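Local coordinates for sesquisabinene B synthase 2 (Santalum album, PDB 6A2A), which probably cyclises farnesyl diphosphate to the sesquiterpene sesquisabinene B, as a magnesium- or manganese-dependent plant terpene synthase of the Tpsb subfamily, at residues D229-E234 against T240-A245; L93-E98 against K246-I251. One frame throughout, in Å; residues are numbered along the deposited sequence.

Contact 1 of 2, residues D229-E234 against T240-A245; sequences DTYEEE and TLLRYA
Leu-242 fits between Tyr-231 and Glu-232, giving one methyl branch to each. Its CD1 meets the rim of the tyrosine ring, near the ring plane, 4.0 Å from Tyr-231 CD2. Leu-242 CD2 rests on the aliphatic part of the glutamate, 3.7 Å from Glu-232 CG. The leucine carries CG opposite its backbone N (chi1 174°), and from there the fork opens with CD1 serving the aromatic neighbour and CD2 the acidic one. The tyrosine and Leu-242 run past each other in opposite directions, whereas the glutamate crosses the leucine at about a right angle.

With chi1 at -175°, Tyr-231 reaches toward the start of the partner helix, and its phenol end arrives beside Leu-241, where Leu-241 CD2 lies 3.8 Å from Tyr-231 OH. The hydroxyl has its polar partner in the backbone N of Asn-238, in the connecting loop, which fixes the ring's far end. Glu-232 holds an extended chain beyond CG; its methylenes serve the leucine while its OE1 forms a salt bridge with Lys-246. The three hydrophobic residues are buried and the glutamate lies at the exposed margin.

No hydrogen bond joins the two segments directly; the touching surfaces are largely apolar, and the polar ends of Tyr-231 and Glu-232 find their partners outside the two segments. It is the turn end of an alpha-alpha hairpin, in which helix 220-232 meets the start of the long helix 239-270 after a short loop. Helix 78-90 packs here too, Thr-87 touching both Tyr-231 and Leu-241, and helix 55-73 adds Val-68 against Leu-241.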
ATOM      1  N   ASP A 229     -33.007   6.955  10.145  1.00 26.13           N
ATOM      2  CA  ASP A 229     -34.060   7.848   9.665  1.00 28.75           C
ATOM      3  C   ASP A 229     -35.448   7.411  10.043  1.00 33.52           C
ATOM      4  O   ASP A 229     -36.263   8.237  10.454  1.00 31.50           O
ATOM      5  CB  ASP A 229     -33.986   8.014   8.157  1.00 34.21           C
ATOM      6  CG  ASP A 229     -32.790   8.784   7.722  1.00 32.55           C
ATOM      7  OD1 ASP A 229     -32.084   9.361   8.543  1.00 36.79           O
ATOM      8  OD2 ASP A 229     -32.539   8.717   6.543  1.00 38.26           O
ATOM      9  N   THR A 230     -35.751   6.118   9.917  1.00 27.72           N
ATOM     10  CA  THR A 230     -37.064   5.606  10.257  1.00 25.13           C
ATOM     11  C   THR A 230     -37.316   5.774  11.759  1.00 25.83           C
ATOM     12  O   THR A 230     -38.425   6.204  12.160  1.00 28.63           O
ATOM     13  CB  THR A 230     -37.191   4.145   9.804  1.00 25.38           C
ATOM     14  OG1 THR A 230     -37.135   4.116   8.372  1.00 26.39           O
ATOM     15  CG2 THR A 230     -38.480   3.493  10.261  1.00 27.86           C
ATOM     16  N   TYR A 231     -36.317   5.424  12.577  1.00 23.48           N
ATOM     17  CA  TYR A 231     -36.471   5.449  14.037  1.00 27.30           C
ATOM     18  C   TYR A 231     -36.812   6.862  14.548  1.00 28.35           C
ATOM     19  O   TYR A 231     -37.558   7.013  15.543  1.00 27.81           O
ATOM     20  CB  TYR A 231     -35.174   5.032  14.720  1.00 27.13           C
ATOM     21  CG  TYR A 231     -35.254   4.912  16.213  1.00 22.88           C
ATOM     22  CD1 TYR A 231     -36.283   4.231  16.825  1.00 25.83           C
ATOM     23  CD2 TYR A 231     -34.285   5.486  17.003  1.00 25.00           C
ATOM     24  CE1 TYR A 231     -36.333   4.103  18.201  1.00 28.00           C
ATOM     25  CE2 TYR A 231     -34.318   5.368  18.379  1.00 27.18           C
ATOM     26  CZ  TYR A 231     -35.360   4.699  18.979  1.00 27.55           C
ATOM     27  OH  TYR A 231     -35.381   4.596  20.341  1.00 29.21           O
ATOM     28  N   GLU A 232     -36.199   7.851  13.941  1.00 28.04           N
ATOM     29  CA  GLU A 232     -36.342   9.267  14.346  1.00 31.75           C
ATOM     30  C   GLU A 232     -37.810   9.674  14.233  1.00 35.65           C
ATOM     31  O   GLU A 232     -38.298  10.366  15.133  1.00 34.03           O
ATOM     32  CB  GLU A 232     -35.413  10.170  13.547  1.00 32.75           C
ATOM     33  CG  GLU A 232     -35.512  11.630  13.971  1.00 39.15           C
ATOM     34  CD  GLU A 232     -34.399  12.548  13.504  1.00 42.57           C
ATOM     35  OE1 GLU A 232     -33.498  12.080  12.835  1.00 39.90           O
ATOM     36  OE2 GLU A 232     -34.454  13.757  13.800  1.00 50.71           O
ATOM     37  N   GLU A 233     -38.495   9.144  13.215  1.00 33.34           N
ATOM     38  CA  GLU A 233     -39.915   9.428  12.888  1.00 38.33           C
ATOM     39  C   GLU A 233     -40.900   8.562  13.696  1.00 36.09           C
ATOM     40  O   GLU A 233     -42.109   8.731  13.519  1.00 38.70           O
ATOM     41  CB  GLU A 233     -40.173   9.179  11.396  1.00 43.61           C
ATOM     42  CG  GLU A 233     -39.326  10.012  10.439  1.00 52.93           C
ATOM     43  CD  GLU A 233     -38.949   9.371   9.098  1.00 63.52           C
ATOM     44  OE1 GLU A 233     -39.554   8.338   8.711  1.00 64.78           O
ATOM     45  OE2 GLU A 233     -38.031   9.909   8.427  1.00 68.77           O
ATOM     46  N   GLU A 234     -40.455   7.632  14.555  1.00 33.85           N
ATOM     47  CA  GLU A 234     -41.384   6.762  15.256  1.00 38.62           C
ATOM     48  C   GLU A 234     -41.845   7.444  16.553  1.00 36.83           C
ATOM     49  O   GLU A 234     -41.170   8.314  17.065  1.00 39.54           O
ATOM     50  CB  GLU A 234     -40.768   5.397  15.547  1.00 41.83           C
ATOM     51  CG  GLU A 234     -41.024   4.411  14.420  1.00 44.97           C
ATOM     52  CD  GLU A 234     -40.351   3.064  14.594  1.00 46.43           C
ATOM     53  OE1 GLU A 234     -39.297   3.019  15.234  1.00 47.30           O
ATOM     54  OE2 GLU A 234     -40.901   2.059  14.073  1.00 62.58           O
ATOM     55  N   THR A 240     -31.601   9.806  23.312  1.00 31.30           N
ATOM     56  CA  THR A 240     -30.216   9.483  23.681  1.00 30.75           C
ATOM     57  C   THR A 240     -29.701   8.333  22.782  1.00 28.62           C
ATOM     58  O   THR A 240     -28.584   8.355  22.309  1.00 30.04           O
ATOM     59  CB  THR A 240     -30.096   9.009  25.132  1.00 34.66           C
ATOM     60  OG1 THR A 240     -30.541  10.012  26.059  1.00 38.31           O
ATOM     61  CG2 THR A 240     -28.681   8.610  25.483  1.00 36.69           C
ATOM     62  N   LEU A 241     -30.517   7.310  22.638  1.00 31.00           N
ATOM     63  CA  LEU A 241     -30.147   6.154  21.774  1.00 29.30           C
ATOM     64  C   LEU A 241     -29.949   6.678  20.343  1.00 32.52           C
ATOM     65  O   LEU A 241     -28.941   6.365  19.709  1.00 30.54           O
ATOM     66  CB  LEU A 241     -31.224   5.064  21.836  1.00 28.29           C
ATOM     67  CG  LEU A 241     -30.969   3.853  20.927  1.00 26.83           C
ATOM     68  CD1 LEU A 241     -29.619   3.215  21.243  1.00 30.43           C
ATOM     69  CD2 LEU A 241     -32.061   2.824  21.024  1.00 30.41           C
ATOM     70  N   LEU A 242     -30.898   7.491  19.858  1.00 29.99           N
ATOM     71  CA  LEU A 242     -30.859   8.037  18.517  1.00 28.59           C
ATOM     72  C   LEU A 242     -29.585   8.854  18.348  1.00 33.27           C
ATOM     73  O   LEU A 242     -28.862   8.680  17.350  1.00 27.43           O
ATOM     74  CB  LEU A 242     -32.102   8.886  18.204  1.00 29.96           C
ATOM     75  CG  LEU A 242     -32.063   9.608  16.855  1.00 29.21           C
ATOM     76  CD1 LEU A 242     -32.072   8.601  15.697  1.00 30.50           C
ATOM     77  CD2 LEU A 242     -33.210  10.599  16.695  1.00 28.74           C
ATOM     78  N   ARG A 243     -29.308   9.743  19.302  1.00 26.81           N
ATOM     79  CA  ARG A 243     -28.140  10.570  19.229  1.00 29.96           C
ATOM     80  C   ARG A 243     -26.867   9.710  19.164  1.00 26.95           C
ATOM     81  O   ARG A 243     -25.955  10.008  18.370  1.00 29.13           O
ATOM     82  CB  ARG A 243     -28.095  11.518  20.440  1.00 31.44           C
ATOM     83  CG  ARG A 243     -29.045  12.708  20.322  1.00 38.40           C
ATOM     84  CD  ARG A 243     -29.173  13.491  21.637  1.00 40.79           C
ATOM     85  NE  ARG A 243     -27.904  14.077  22.069  1.00 44.32           N
ATOM     86  CZ  ARG A 243     -27.466  14.090  23.327  1.00 47.25           C
ATOM     87  NH1 ARG A 243     -26.224  14.469  23.590  1.00 48.57           N
ATOM     88  NH2 ARG A 243     -28.254  13.685  24.309  1.00 44.02           N
ATOM     89  N   TYR A 244     -26.770   8.684  19.995  1.00 28.94           N
ATOM     90  CA  TYR A 244     -25.612   7.793  19.998  1.00 25.58           C
ATOM     91  C   TYR A 244     -25.504   7.054  18.642  1.00 25.50           C
ATOM     92  O   TYR A 244     -24.393   6.903  18.125  1.00 27.67           O
ATOM     93  CB  TYR A 244     -25.667   6.762  21.120  1.00 26.48           C
ATOM     94  CG  TYR A 244     -24.457   5.863  21.160  1.00 27.24           C
ATOM     95  CD1 TYR A 244     -23.180   6.373  21.305  1.00 29.93           C
ATOM     96  CD2 TYR A 244     -24.584   4.505  20.958  1.00 30.15           C
ATOM     97  CE1 TYR A 244     -22.060   5.562  21.251  1.00 32.62           C
ATOM     98  CE2 TYR A 244     -23.471   3.673  20.936  1.00 31.26           C
ATOM     99  CZ  TYR A 244     -22.209   4.206  21.056  1.00 29.01           C
ATOM    100  OH  TYR A 244     -21.123   3.392  21.089  1.00 29.60           O
ATOM    101  N   ALA A 245     -26.627   6.635  18.107  1.00 24.94           N
ATOM    102  CA  ALA A 245     -26.687   5.902  16.821  1.00 25.48           C
ATOM    103  C   ALA A 245     -26.107   6.734  15.677  1.00 29.18           C
ATOM    104  O   ALA A 245     -25.295   6.227  14.865  1.00 23.95           O
ATOM    105  CB  ALA A 245     -28.104   5.476  16.505  1.00 25.03           C
TER

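Contact 2 of 2, residues L93-E98 against K246-I251; sequences LKYQFE and KLDFNI
Leu-93, Tyr-95 and Gln-96 all converge on one side chain, the carboxylate of Asp-248, and so tie the loop between helices 78-90 and 98-110 to helix 239-270. Leu-93 comes first, with its CD2 branch alongside the acid, 3.6 Å from Asp-248 OD2; its side chain also packs on Leu-241 and Tyr-244 of the same long helix. Tyr-95 then takes the crowded position, CG between backbone N and carbonyl carbon, which sends its ring out to the helix. There Tyr-95 OH donates a short 2.6 Å bond to the syn lone pair of Asp-248 OD2, with ring and carboxylate planes 39° apart. The same ring meets Phe-294 edge-to-face. Gln-96 CG lies over one face of the Tyr-95 ring, offset toward the rim, and the bend at chi2 (-78°) beyond it brings Gln-96 NE2 to Asp-248 OD1 at 3.0 Å. That N-H leaves close to the amide plane, bends moderately (155° at the hydrogen) and meets the oxygen from above the carboxylate plane.

Each carboxylate oxygen of the buried Asp-248 is therefore met by a donor from the 3-10 turn. An alanine in place of Asp-248 would probably leave the Tyr-95 hydroxyl and the Gln-96 NE2 without their acceptor. The chemistry is that of an acid held by two neutral donors: the two hydrogen bonds probably stabilise its negative charge, and Lys-65 of helix 55-73, whose NZ binds Gln-96 OE1, probably polarises that amide and strengthens its N-H as a donor.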
ATOM      1  N   LEU A  93     -25.939  -1.146  16.280  1.00 25.19           N
ATOM      2  CA  LEU A  93     -25.157  -1.002  17.484  1.00 26.78           C
ATOM      3  C   LEU A  93     -24.932  -2.229  18.334  1.00 25.69           C
ATOM      4  O   LEU A  93     -24.271  -2.152  19.301  1.00 26.83           O
ATOM      5  CB  LEU A  93     -25.777   0.077  18.359  1.00 27.89           C
ATOM      6  CG  LEU A  93     -25.938   1.458  17.769  1.00 27.97           C
ATOM      7  CD1 LEU A  93     -26.862   2.303  18.628  1.00 27.36           C
ATOM      8  CD2 LEU A  93     -24.606   2.117  17.585  1.00 23.98           C
ATOM      9  N   LYS A  94     -25.490  -3.346  17.960  1.00 24.91           N
ATOM     10  CA  LYS A  94     -25.290  -4.542  18.782  1.00 27.77           C
ATOM     11  C   LYS A  94     -23.794  -4.793  19.041  1.00 28.88           C
ATOM     12  O   LYS A  94     -23.426  -5.280  20.120  1.00 25.99           O
ATOM     13  CB  LYS A  94     -25.969  -5.764  18.163  1.00 30.22           C
ATOM     14  CG  LYS A  94     -26.109  -6.933  19.122  1.00 31.31           C
ATOM     15  CD  LYS A  94     -27.105  -8.002  18.723  1.00 36.04           C
ATOM     16  CE  LYS A  94     -26.516  -9.078  17.843  1.00 45.56           C
ATOM     17  NZ  LYS A  94     -25.638  -9.981  18.631  1.00 48.51           N
ATOM     18  N   TYR A  95     -22.913  -4.501  18.069  1.00 24.43           N
ATOM     19  CA  TYR A  95     -21.469  -4.804  18.235  1.00 21.87           C
ATOM     20  C   TYR A  95     -20.865  -3.998  19.390  1.00 28.15           C
ATOM     21  O   TYR A  95     -19.826  -4.416  19.948  1.00 25.80           O
ATOM     22  CB  TYR A  95     -20.690  -4.549  16.937  1.00 23.31           C
ATOM     23  CG  TYR A  95     -20.366  -3.098  16.684  1.00 21.18           C
ATOM     24  CD1 TYR A  95     -21.341  -2.178  16.311  1.00 21.58           C
ATOM     25  CD2 TYR A  95     -19.087  -2.608  16.882  1.00 22.65           C
ATOM     26  CE1 TYR A  95     -21.038  -0.837  16.147  1.00 23.65           C
ATOM     27  CE2 TYR A  95     -18.764  -1.295  16.665  1.00 23.22           C
ATOM     28  CZ  TYR A  95     -19.751  -0.391  16.351  1.00 25.33           C
ATOM     29  OH  TYR A  95     -19.393   0.901  16.165  1.00 25.00           O
ATOM     30  N   GLN A  96     -21.483  -2.872  19.755  1.00 27.23           N
ATOM     31  CA  GLN A  96     -21.025  -2.094  20.915  1.00 27.17           C
ATOM     32  C   GLN A  96     -21.615  -2.595  22.249  1.00 27.61           C
ATOM     33  O   GLN A  96     -21.100  -2.189  23.291  1.00 31.25           O
ATOM     34  CB  GLN A  96     -21.388  -0.611  20.767  1.00 27.05           C
ATOM     35  CG  GLN A  96     -20.670   0.165  19.680  1.00 27.94           C
ATOM     36  CD  GLN A  96     -19.267   0.564  20.054  1.00 29.72           C
ATOM     37  OE1 GLN A  96     -18.650  -0.071  20.908  1.00 32.85           O
ATOM     38  NE2 GLN A  96     -18.723   1.547  19.363  1.00 27.91           N
ATOM     39  N   PHE A  97     -22.601  -3.462  22.263  1.00 28.10           N
ATOM     40  CA  PHE A  97     -23.367  -3.791  23.489  1.00 30.02           C
ATOM     41  C   PHE A  97     -23.591  -5.292  23.546  1.00 26.61           C
ATOM     42  O   PHE A  97     -24.587  -5.724  24.021  1.00 29.83           O
ATOM     43  CB  PHE A  97     -24.686  -3.000  23.529  1.00 29.59           C
ATOM     44  CG  PHE A  97     -24.478  -1.513  23.508  1.00 30.52           C
ATOM     45  CD1 PHE A  97     -23.903  -0.847  24.594  1.00 32.61           C
ATOM     46  CD2 PHE A  97     -24.878  -0.748  22.424  1.00 29.42           C
ATOM     47  CE1 PHE A  97     -23.673   0.515  24.561  1.00 30.27           C
ATOM     48  CE2 PHE A  97     -24.662   0.622  22.410  1.00 31.74           C
ATOM     49  CZ  PHE A  97     -24.082   1.262  23.482  1.00 30.37           C
ATOM     50  N   GLU A  98     -22.624  -6.110  23.104  1.00 28.04           N
ATOM     51  CA  GLU A  98     -22.905  -7.520  22.923  1.00 27.88           C
ATOM     52  C   GLU A  98     -23.232  -8.195  24.273  1.00 28.06           C
ATOM     53  O   GLU A  98     -24.164  -8.991  24.364  1.00 29.39           O
ATOM     54  CB  GLU A  98     -21.706  -8.227  22.288  1.00 29.78           C
ATOM     55  CG  GLU A  98     -21.463  -7.839  20.837  1.00 28.29           C
ATOM     56  CD  GLU A  98     -22.404  -8.442  19.812  1.00 31.95           C
ATOM     57  OE1 GLU A  98     -23.363  -9.161  20.179  1.00 33.59           O
ATOM     58  OE2 GLU A  98     -22.194  -8.145  18.601  1.00 35.76           O
ATOM     59  N   LYS A 246     -26.428   8.018  15.649  1.00 25.89           N
ATOM     60  CA  LYS A 246     -25.901   8.914  14.629  1.00 28.07           C
ATOM     61  C   LYS A 246     -24.410   9.167  14.838  1.00 29.13           C
ATOM     62  O   LYS A 246     -23.627   9.240  13.875  1.00 28.46           O
ATOM     63  CB  LYS A 246     -26.669  10.239  14.632  1.00 26.46           C
ATOM     64  CG  LYS A 246     -28.143  10.107  14.271  1.00 30.63           C
ATOM     65  CD  LYS A 246     -28.846  11.445  14.201  1.00 31.96           C
ATOM     66  CE  LYS A 246     -30.276  11.310  13.747  1.00 30.86           C
ATOM     67  NZ  LYS A 246     -30.967  12.619  13.805  1.00 35.66           N
ATOM     68  N   LEU A 247     -23.982   9.324  16.093  1.00 29.58           N
ATOM     69  CA  LEU A 247     -22.606   9.630  16.373  1.00 29.66           C
ATOM     70  C   LEU A 247     -21.701   8.432  16.028  1.00 27.02           C
ATOM     71  O   LEU A 247     -20.634   8.595  15.416  1.00 28.21           O
ATOM     72  CB  LEU A 247     -22.527   9.983  17.869  1.00 34.60           C
ATOM     73  CG  LEU A 247     -21.413  10.899  18.356  1.00 42.75           C
ATOM     74  CD1 LEU A 247     -21.335  12.187  17.567  1.00 47.81           C
ATOM     75  CD2 LEU A 247     -21.647  11.232  19.823  1.00 46.19           C
ATOM     76  N   ASP A 248     -22.072   7.272  16.525  1.00 28.58           N
ATOM     77  CA  ASP A 248     -21.340   6.034  16.271  1.00 26.40           C
ATOM     78  C   ASP A 248     -21.334   5.754  14.772  1.00 26.86           C
ATOM     79  O   ASP A 248     -20.299   5.321  14.258  1.00 26.06           O
ATOM     80  CB  ASP A 248     -21.895   4.877  17.020  1.00 27.10           C
ATOM     81  CG  ASP A 248     -20.972   3.660  16.994  1.00 30.51           C
ATOM     82  OD1 ASP A 248     -19.901   3.705  17.644  1.00 28.65           O
ATOM     83  OD2 ASP A 248     -21.305   2.708  16.237  1.00 27.36           O
ATOM     84  N   PHE A 249     -22.439   6.026  14.090  1.00 24.96           N
ATOM     85  CA  PHE A 249     -22.466   5.849  12.642  1.00 24.88           C
ATOM     86  C   PHE A 249     -21.364   6.668  11.994  1.00 27.32           C
ATOM     87  O   PHE A 249     -20.554   6.137  11.224  1.00 24.99           O
ATOM     88  CB  PHE A 249     -23.802   6.235  12.027  1.00 26.26           C
ATOM     89  CG  PHE A 249     -23.926   5.717  10.620  1.00 24.43           C
ATOM     90  CD1 PHE A 249     -23.408   6.431   9.561  1.00 24.43           C
ATOM     91  CD2 PHE A 249     -24.452   4.462  10.378  1.00 24.56           C
ATOM     92  CE1 PHE A 249     -23.438   5.908   8.282  1.00 25.98           C
ATOM     93  CE2 PHE A 249     -24.513   3.964   9.090  1.00 22.24           C
ATOM     94  CZ  PHE A 249     -23.987   4.673   8.060  1.00 20.63           C
ATOM     95  N   ASN A 250     -21.300   7.961  12.318  1.00 26.50           N
ATOM     96  CA  ASN A 250     -20.293   8.814  11.728  1.00 27.00           C
ATOM     97  C   ASN A 250     -18.871   8.365  12.107  1.00 27.30           C
ATOM     98  O   ASN A 250     -17.952   8.490  11.259  1.00 28.50           O
ATOM     99  CB  ASN A 250     -20.521  10.284  12.083  1.00 26.66           C
ATOM    100  CG  ASN A 250     -21.700  10.914  11.386  1.00 30.84           C
ATOM    101  OD1 ASN A 250     -22.369  10.305  10.533  1.00 30.13           O
ATOM    102  ND2 ASN A 250     -21.988  12.149  11.766  1.00 30.28           N
ATOM    103  N   ILE A 251     -18.646   7.874  13.320  1.00 25.16           N
ATOM    104  CA  ILE A 251     -17.303   7.481  13.716  1.00 26.26           C
ATOM    105  C   ILE A 251     -16.880   6.243  12.894  1.00 26.57           C
ATOM    106  O   ILE A 251     -15.785   6.207  12.349  1.00 25.54           O
ATOM    107  CB  ILE A 251     -17.233   7.211  15.225  1.00 27.62           C
ATOM    108  CG1 ILE A 251     -17.431   8.522  15.997  1.00 32.14           C
ATOM    109  CG2 ILE A 251     -15.945   6.512  15.598  1.00 28.78           C
ATOM    110  CD1 ILE A 251     -17.664   8.327  17.488  1.00 32.50           C
TER

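Both contacts draw on helix 239-270 in consecutive pieces, 240-245 and 246-251, and their centres lie about 12 Å apart. Contact 1 brings in the helix just before it in the chain, whereas contact 2 reaches back some 150 residues to the N-terminal family region. A salt bridge of 2.8 Å between Glu-232 OE1 and Lys-246 NZ joins them directly; in addition, Tyr-244 packs on the loop of contact 2, with Tyr-244 CE2 3.6 Å from Phe-97 CZ. Neither contact lies near the magnesium-binding residues Asp-316, Asp-320, Glu-394 and Asn-460, whose metals are absent from this chain. The contact centres lie about 23 Å (contact 1) and 18 Å (contact 2) from the centre of the chain.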